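Long-range contact in nidogen-1 (Mus musculus, PDB 1GL4), which is a sulfated basement-membrane glycoprotein that associates tightly with laminin and binds collagen IV and perlecan, seen here as its G2 beta-barrel domain with an EGF-like module: residues S197-V209 with H221-E235. Residues are numbered along the deposited sequence; the frame is centred on the assembly and turned at random.
Sequences SVITSSSTREYTV and HTHIYQWRQTITFQE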
loop_
_atom_site.group_PDB
_atom_site.type_symbol
_atom_site.label_atom_id
_atom_site.label_comp_id
_atom_site.label_asym_id
_atom_site.label_seq_id
_atom_site.Cartn_x
_atom_site.Cartn_y
_atom_site.Cartn_z
ATOM N N SER A 197 -9.167 21.435 2.409
ATOM C CA SER A 197 -9.194 20.180 3.156
ATOM C C SER A 197 -9.938 19.032 2.483
ATOM O O SER A 197 -10.411 18.113 3.156
ATOM C CB SER A 197 -9.757 20.421 4.557
ATOM O OG SER A 197 -8.990 21.412 5.222
ATOM N N VAL A 198 -10.032 19.077 1.156
ATOM C CA VAL A 198 -10.682 18.007 0.411
ATOM C C VAL A 198 -9.826 17.649 -0.803
ATOM O O VAL A 198 -9.417 18.526 -1.568
ATOM C CB VAL A 198 -12.106 18.408 -0.064
ATOM C CG1 VAL A 198 -12.783 17.214 -0.735
ATOM C CG2 VAL A 198 -12.932 18.885 1.115
ATOM N N ILE A 199 -9.537 16.359 -0.962
ATOM C CA ILE A 199 -8.737 15.889 -2.091
ATOM C C ILE A 199 -9.554 14.893 -2.917
ATOM O O ILE A 199 -10.084 13.916 -2.382
ATOM C CB ILE A 199 -7.409 15.239 -1.601
ATOM C CG1 ILE A 199 -6.479 16.325 -1.043
ATOM C CG2 ILE A 199 -6.721 14.498 -2.746
ATOM C CD1 ILE A 199 -5.224 15.785 -0.344
ATOM N N THR A 200 -9.663 15.164 -4.218
ATOM C CA THR A 200 -10.432 14.324 -5.134
ATOM C C THR A 200 -9.605 13.849 -6.327
ATOM O O THR A 200 -8.598 14.468 -6.687
ATOM C CB THR A 200 -11.660 15.089 -5.706
ATOM O OG1 THR A 200 -11.215 16.304 -6.324
ATOM C CG2 THR A 200 -12.656 15.422 -4.611
ATOM N N SER A 201 -10.040 12.748 -6.936
ATOM C CA SER A 201 -9.372 12.202 -8.118
ATOM C C SER A 201 -10.308 11.260 -8.865
ATOM O O SER A 201 -11.134 10.567 -8.264
ATOM C CB SER A 201 -8.104 11.431 -7.738
ATOM O OG SER A 201 -8.423 10.167 -7.184
ATOM N N SER A 202 -10.178 11.246 -10.184
ATOM C CA SER A 202 -10.986 10.372 -11.023
ATOM C C SER A 202 -10.037 9.843 -12.086
ATOM O O SER A 202 -9.248 10.604 -12.649
ATOM C CB SER A 202 -12.133 11.158 -11.664
ATOM O OG SER A 202 -13.003 10.293 -12.376
ATOM N N SER A 203 -10.106 8.542 -12.351
ATOM C CA SER A 203 -9.216 7.920 -13.318
ATOM C C SER A 203 -9.855 6.726 -14.017
ATOM O O SER A 203 -10.478 5.877 -13.378
ATOM C CB SER A 203 -7.927 7.478 -12.607
ATOM O OG SER A 203 -7.105 6.677 -13.440
ATOM N N THR A 204 -9.699 6.678 -15.337
ATOM C CA THR A 204 -10.230 5.585 -16.144
ATOM C C THR A 204 -9.020 4.797 -16.638
ATOM O O THR A 204 -8.175 5.341 -17.345
ATOM C CB THR A 204 -11.042 6.122 -17.346
ATOM O OG1 THR A 204 -12.122 6.934 -16.865
ATOM C CG2 THR A 204 -11.622 4.967 -18.166
ATOM N N ARG A 205 -8.933 3.524 -16.249
ATOM C CA ARG A 205 -7.807 2.675 -16.627
ATOM C C ARG A 205 -8.242 1.300 -17.126
ATOM O O ARG A 205 -9.401 0.911 -16.991
ATOM C CB ARG A 205 -6.872 2.469 -15.424
ATOM C CG ARG A 205 -6.414 3.736 -14.735
ATOM C CD ARG A 205 -5.221 3.454 -13.818
ATOM N NE ARG A 205 -5.579 2.849 -12.535
ATOM C CZ ARG A 205 -6.059 3.525 -11.492
ATOM N NH1 ARG A 205 -6.255 4.838 -11.572
ATOM N NH2 ARG A 205 -6.306 2.896 -10.349
ATOM N N GLU A 206 -7.299 0.557 -17.693
ATOM C CA GLU A 206 -7.604 -0.779 -18.179
ATOM C C GLU A 206 -6.754 -1.799 -17.425
ATOM O O GLU A 206 -5.720 -1.458 -16.849
ATOM C CB GLU A 206 -7.333 -0.883 -19.687
ATOM C CG GLU A 206 -5.864 -0.910 -20.063
ATOM C CD GLU A 206 -5.625 -1.233 -21.535
ATOM O OE1 GLU A 206 -4.462 -1.523 -21.889
ATOM O OE2 GLU A 206 -6.587 -1.194 -22.335
ATOM N N TYR A 207 -7.211 -3.045 -17.417
ATOM C CA TYR A 207 -6.493 -4.130 -16.766
ATOM C C TYR A 207 -6.672 -5.372 -17.631
ATOM O O TYR A 207 -7.647 -5.485 -18.383
ATOM C CB TYR A 207 -7.022 -4.357 -15.342
ATOM C CG TYR A 207 -8.497 -4.685 -15.246
ATOM C CD1 TYR A 207 -8.935 -6.005 -15.227
ATOM C CD2 TYR A 207 -9.456 -3.672 -15.184
ATOM C CE1 TYR A 207 -10.294 -6.315 -15.149
ATOM C CE2 TYR A 207 -10.818 -3.971 -15.113
ATOM C CZ TYR A 207 -11.227 -5.291 -15.099
ATOM O OH TYR A 207 -12.569 -5.598 -15.071
ATOM N N THR A 208 -5.723 -6.292 -17.544
ATOM C CA THR A 208 -5.778 -7.502 -18.351
ATOM C C THR A 208 -6.044 -8.749 -17.532
ATOM O O THR A 208 -5.463 -8.927 -16.464
ATOM C CB THR A 208 -4.458 -7.706 -19.111
ATOM O OG1 THR A 208 -4.224 -6.584 -19.965
ATOM C CG2 THR A 208 -4.512 -8.988 -19.959
ATOM N N VAL A 209 -6.926 -9.608 -18.041
ATOM C CA VAL A 209 -7.258 -10.866 -17.378
ATOM C C VAL A 209 -6.668 -12.046 -18.153
ATOM O O VAL A 209 -6.982 -12.247 -19.329
ATOM C CB VAL A 209 -8.786 -11.082 -17.278
ATOM C CG1 VAL A 209 -9.077 -12.431 -16.636
ATOM C CG2 VAL A 209 -9.425 -9.964 -16.465
ATOM N N HIS A 221 -7.695 -11.112 -22.187
ATOM C CA HIS A 221 -8.635 -10.058 -22.557
ATOM C C HIS A 221 -8.578 -8.871 -21.596
ATOM O O HIS A 221 -8.385 -9.032 -20.392
ATOM C CB HIS A 221 -10.056 -10.622 -22.619
ATOM C CG HIS A 221 -10.379 -11.578 -21.513
ATOM N ND1 HIS A 221 -11.104 -11.214 -20.399
ATOM C CD2 HIS A 221 -10.087 -12.891 -21.359
ATOM C CE1 HIS A 221 -11.248 -12.262 -19.608
ATOM N NE2 HIS A 221 -10.638 -13.292 -20.166
ATOM N N THR A 222 -8.758 -7.677 -22.149
ATOM C CA THR A 222 -8.703 -6.443 -21.379
ATOM C C THR A 222 -10.074 -5.885 -21.033
ATOM O O THR A 222 -11.060 -6.125 -21.737
ATOM C CB THR A 222 -7.939 -5.368 -22.153
ATOM O OG1 THR A 222 -8.611 -5.122 -23.398
ATOM C CG2 THR A 222 -6.520 -5.827 -22.430
ATOM N N HIS A 223 -10.127 -5.127 -19.943
ATOM C CA HIS A 223 -11.372 -4.521 -19.494
ATOM C C HIS A 223 -11.037 -3.153 -18.908
ATOM O O HIS A 223 -9.891 -2.896 -18.547
ATOM C CB HIS A 223 -12.051 -5.433 -18.469
ATOM C CG HIS A 223 -12.384 -6.789 -19.013
ATOM N ND1 HIS A 223 -13.433 -7.006 -19.881
ATOM C CD2 HIS A 223 -11.749 -7.979 -18.888
ATOM C CE1 HIS A 223 -13.427 -8.269 -20.272
ATOM N NE2 HIS A 223 -12.414 -8.881 -19.685
ATOM N N ILE A 224 -12.033 -2.280 -18.827
ATOM C CA ILE A 224 -11.820 -0.921 -18.334
ATOM C C ILE A 224 -12.692 -0.570 -17.138
ATOM O O ILE A 224 -13.840 -0.999 -17.056
ATOM C CB ILE A 224 -12.154 0.109 -19.440
ATOM C CG1 ILE A 224 -11.406 -0.236 -20.725
ATOM C CG2 ILE A 224 -11.808 1.525 -18.968
ATOM C CD1 ILE A 224 -11.956 0.469 -21.960
ATOM N N TYR A 225 -12.143 0.204 -16.205
ATOM C CA TYR A 225 -12.929 0.667 -15.065
ATOM C C TYR A 225 -12.550 2.087 -14.685
ATOM O O TYR A 225 -11.457 2.558 -15.005
ATOM C CB TYR A 225 -12.848 -0.285 -13.849
ATOM C CG TYR A 225 -11.487 -0.684 -13.286
ATOM C CD1 TYR A 225 -11.414 -1.622 -12.259
ATOM C CD2 TYR A 225 -10.290 -0.158 -13.773
ATOM C CE1 TYR A 225 -10.201 -2.034 -11.728
ATOM C CE2 TYR A 225 -9.057 -0.568 -13.241
ATOM C CZ TYR A 225 -9.029 -1.511 -12.216
ATOM O OH TYR A 225 -7.836 -1.953 -11.683
ATOM N N GLN A 226 -13.482 2.783 -14.042
ATOM C CA GLN A 226 -13.253 4.160 -13.631
ATOM C C GLN A 226 -13.269 4.287 -12.118
ATOM O O GLN A 226 -14.243 3.904 -11.465
ATOM C CB GLN A 226 -14.328 5.087 -14.210
ATOM C CG GLN A 226 -14.100 6.560 -13.862
ATOM C CD GLN A 226 -15.247 7.460 -14.293
ATOM O OE1 GLN A 226 -16.344 7.401 -13.735
ATOM N NE2 GLN A 226 -14.996 8.299 -15.292
ATOM N N TRP A 227 -12.185 4.828 -11.572
ATOM C CA TRP A 227 -12.069 5.040 -10.135
ATOM C C TRP A 227 -12.367 6.499 -9.781
ATOM O O TRP A 227 -11.857 7.418 -10.420
ATOM C CB TRP A 227 -10.664 4.669 -9.651
ATOM C CG TRP A 227 -10.489 3.202 -9.517
ATOM C CD1 TRP A 227 -10.106 2.325 -10.492
ATOM C CD2 TRP A 227 -10.800 2.413 -8.365
ATOM N NE1 TRP A 227 -10.167 1.036 -10.019
ATOM C CE2 TRP A 227 -10.591 1.060 -8.716
ATOM C CE3 TRP A 227 -11.241 2.717 -7.070
ATOM C CZ2 TRP A 227 -10.810 0.010 -7.816
ATOM C CZ3 TRP A 227 -11.461 1.670 -6.175
ATOM C CH2 TRP A 227 -11.245 0.336 -6.553
ATOM N N ARG A 228 -13.203 6.696 -8.769
ATOM C CA ARG A 228 -13.581 8.035 -8.321
ATOM C C ARG A 228 -13.440 8.068 -6.798
ATOM O O ARG A 228 -13.972 7.198 -6.118
ATOM C CB ARG A 228 -15.036 8.322 -8.716
ATOM C CG ARG A 228 -15.333 8.169 -10.211
ATOM C CD ARG A 228 -16.797 8.502 -10.543
ATOM N NE ARG A 228 -17.739 7.551 -9.953
ATOM C CZ ARG A 228 -17.972 6.329 -10.428
ATOM N NH1 ARG A 228 -17.336 5.891 -11.511
ATOM N NH2 ARG A 228 -18.839 5.536 -9.814
ATOM N N GLN A 229 -12.729 9.056 -6.254
ATOM C CA GLN A 229 -12.566 9.105 -4.803
ATOM C C GLN A 229 -12.500 10.501 -4.174
ATOM O O GLN A 229 -12.054 11.474 -4.791
ATOM C CB GLN A 229 -11.332 8.279 -4.392
ATOM C CG GLN A 229 -9.992 8.825 -4.881
ATOM C CD GLN A 229 -8.854 7.804 -4.780
ATOM O OE1 GLN A 229 -8.701 7.112 -3.768
ATOM N NE2 GLN A 229 -8.042 7.720 -5.832
ATOM N N THR A 230 -12.969 10.585 -2.933
ATOM C CA THR A 230 -12.969 11.834 -2.183
ATOM C C THR A 230 -12.313 11.562 -0.835
ATOM O O THR A 230 -12.750 10.696 -0.076
ATOM C CB THR A 230 -14.398 12.351 -1.982
ATOM O OG1 THR A 230 -14.961 12.671 -3.262
ATOM C CG2 THR A 230 -14.404 13.601 -1.101
ATOM N N ILE A 231 -11.253 12.306 -0.559
ATOM C CA ILE A 231 -10.480 12.159 0.666
ATOM C C ILE A 231 -10.654 13.400 1.550
ATOM O O ILE A 231 -10.286 14.502 1.154
ATOM C CB ILE A 231 -8.991 11.943 0.300
ATOM C CG1 ILE A 231 -8.856 10.616 -0.465
ATOM C CG2 ILE A 231 -8.112 11.951 1.553
ATOM C CD1 ILE A 231 -7.498 10.385 -1.102
ATOM N N THR A 232 -11.217 13.209 2.743
ATOM C CA THR A 232 -11.463 14.318 3.672
ATOM C C THR A 232 -10.642 14.220 4.958
ATOM O O THR A 232 -10.410 13.135 5.485
ATOM C CB THR A 232 -12.957 14.407 4.040
ATOM O OG1 THR A 232 -13.410 13.137 4.528
ATOM C CG2 THR A 232 -13.778 14.796 2.815
ATOM N N PHE A 233 -10.221 15.370 5.470
ATOM C CA PHE A 233 -9.388 15.411 6.668
ATOM C C PHE A 233 -9.403 16.803 7.304
ATOM O O PHE A 233 -10.020 17.727 6.772
ATOM C CB PHE A 233 -7.954 15.029 6.284
ATOM C CG PHE A 233 -7.411 15.815 5.117
ATOM C CD1 PHE A 233 -6.678 16.982 5.321
ATOM C CD2 PHE A 233 -7.651 15.396 3.810
ATOM C CE1 PHE A 233 -6.194 17.722 4.240
ATOM C CE2 PHE A 233 -7.171 16.130 2.717
ATOM C CZ PHE A 233 -6.443 17.293 2.931
ATOM N N GLN A 234 -8.721 16.946 8.438
ATOM C CA GLN A 234 -8.648 18.225 9.141
ATOM C C GLN A 234 -7.243 18.822 9.093
ATOM O O GLN A 234 -6.256 18.100 9.187
ATOM C CB GLN A 234 -9.056 18.049 10.609
ATOM C CG GLN A 234 -10.495 17.611 10.813
ATOM C CD GLN A 234 -11.490 18.693 10.438
ATOM O OE1 GLN A 234 -11.457 19.800 10.984
ATOM N NE2 GLN A 234 -12.384 18.379 9.507
ATOM N N GLU A 235 -7.167 20.141 8.941
ATOM C CA GLU A 235 -5.890 20.855 8.913
ATOM C C GLU A 235 -5.968 21.953 9.973
ATOM O O GLU A 235 -7.032 22.536 10.188
ATOM C CB GLU A 235 -5.643 21.483 7.539
ATOM C CG GLU A 235 -5.659 20.492 6.378
ATOM C CD GLU A 235 -5.384 21.158 5.040
ATOM O OE1 GLU A 235 -4.201 21.272 4.651
ATOM O OE2 GLU A 235 -6.356 21.585 4.383
HETATM O O HOH W 1 -9.610 21.422 7.850
HETATM O O HOH W 2 -5.698 -0.164 -11.701
#
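Ile199 and Ile231 exchange two backbone hydrogen bonds, the shorter from Ile231 N to Ile199 O at 2.7 Å. The same double bonding recurs at every second pair up to Val209 and His221. Twelve main-chain bonds thus satisfy the facing N-H and C=O groups of an antiparallel hairpin.

At the Ser197 end, Ser197 OG donates to Glu235 OE2 (2.8 Å), which accepts on its anti lone pair. Tyr194 OH shares that oxygen, and Arg242 makes a salt bridge to OE1. A water donates to Ser197 OG and accepts from Glu235 N.

The Tyr225 ring is covered on both faces. Tyr207 CD2 lies 3.6 Å above its plane on one side and Trp227 NE1 lies over the other. Its OH accepts a bond from a water 2.8 Å away, which in turn accepts from Arg205 NE, and Tyr225 OH itself donates to Pro104 O. A leucine here would probably leave Pro104 O and this water without their hydroxyl mate and strip Tyr207 and Trp227 of the ring between them.

Arg205 NH1 donates to Ser203 OG and pairs with Glu190. The bend at chi3 (-79°) brings Arg205 NH2 to 3.8 Å from Trp227 CD1, with the guanidinium and ring planes only 6° apart. Gln229 OE1 is bonded by Arg136 NE.

Strands 133-142 and 182-195 flank the hairpin in the G2 beta-barrel. Ile199, Arg205, Trp227 and Ile231 lie on the face that meets helix 107-115.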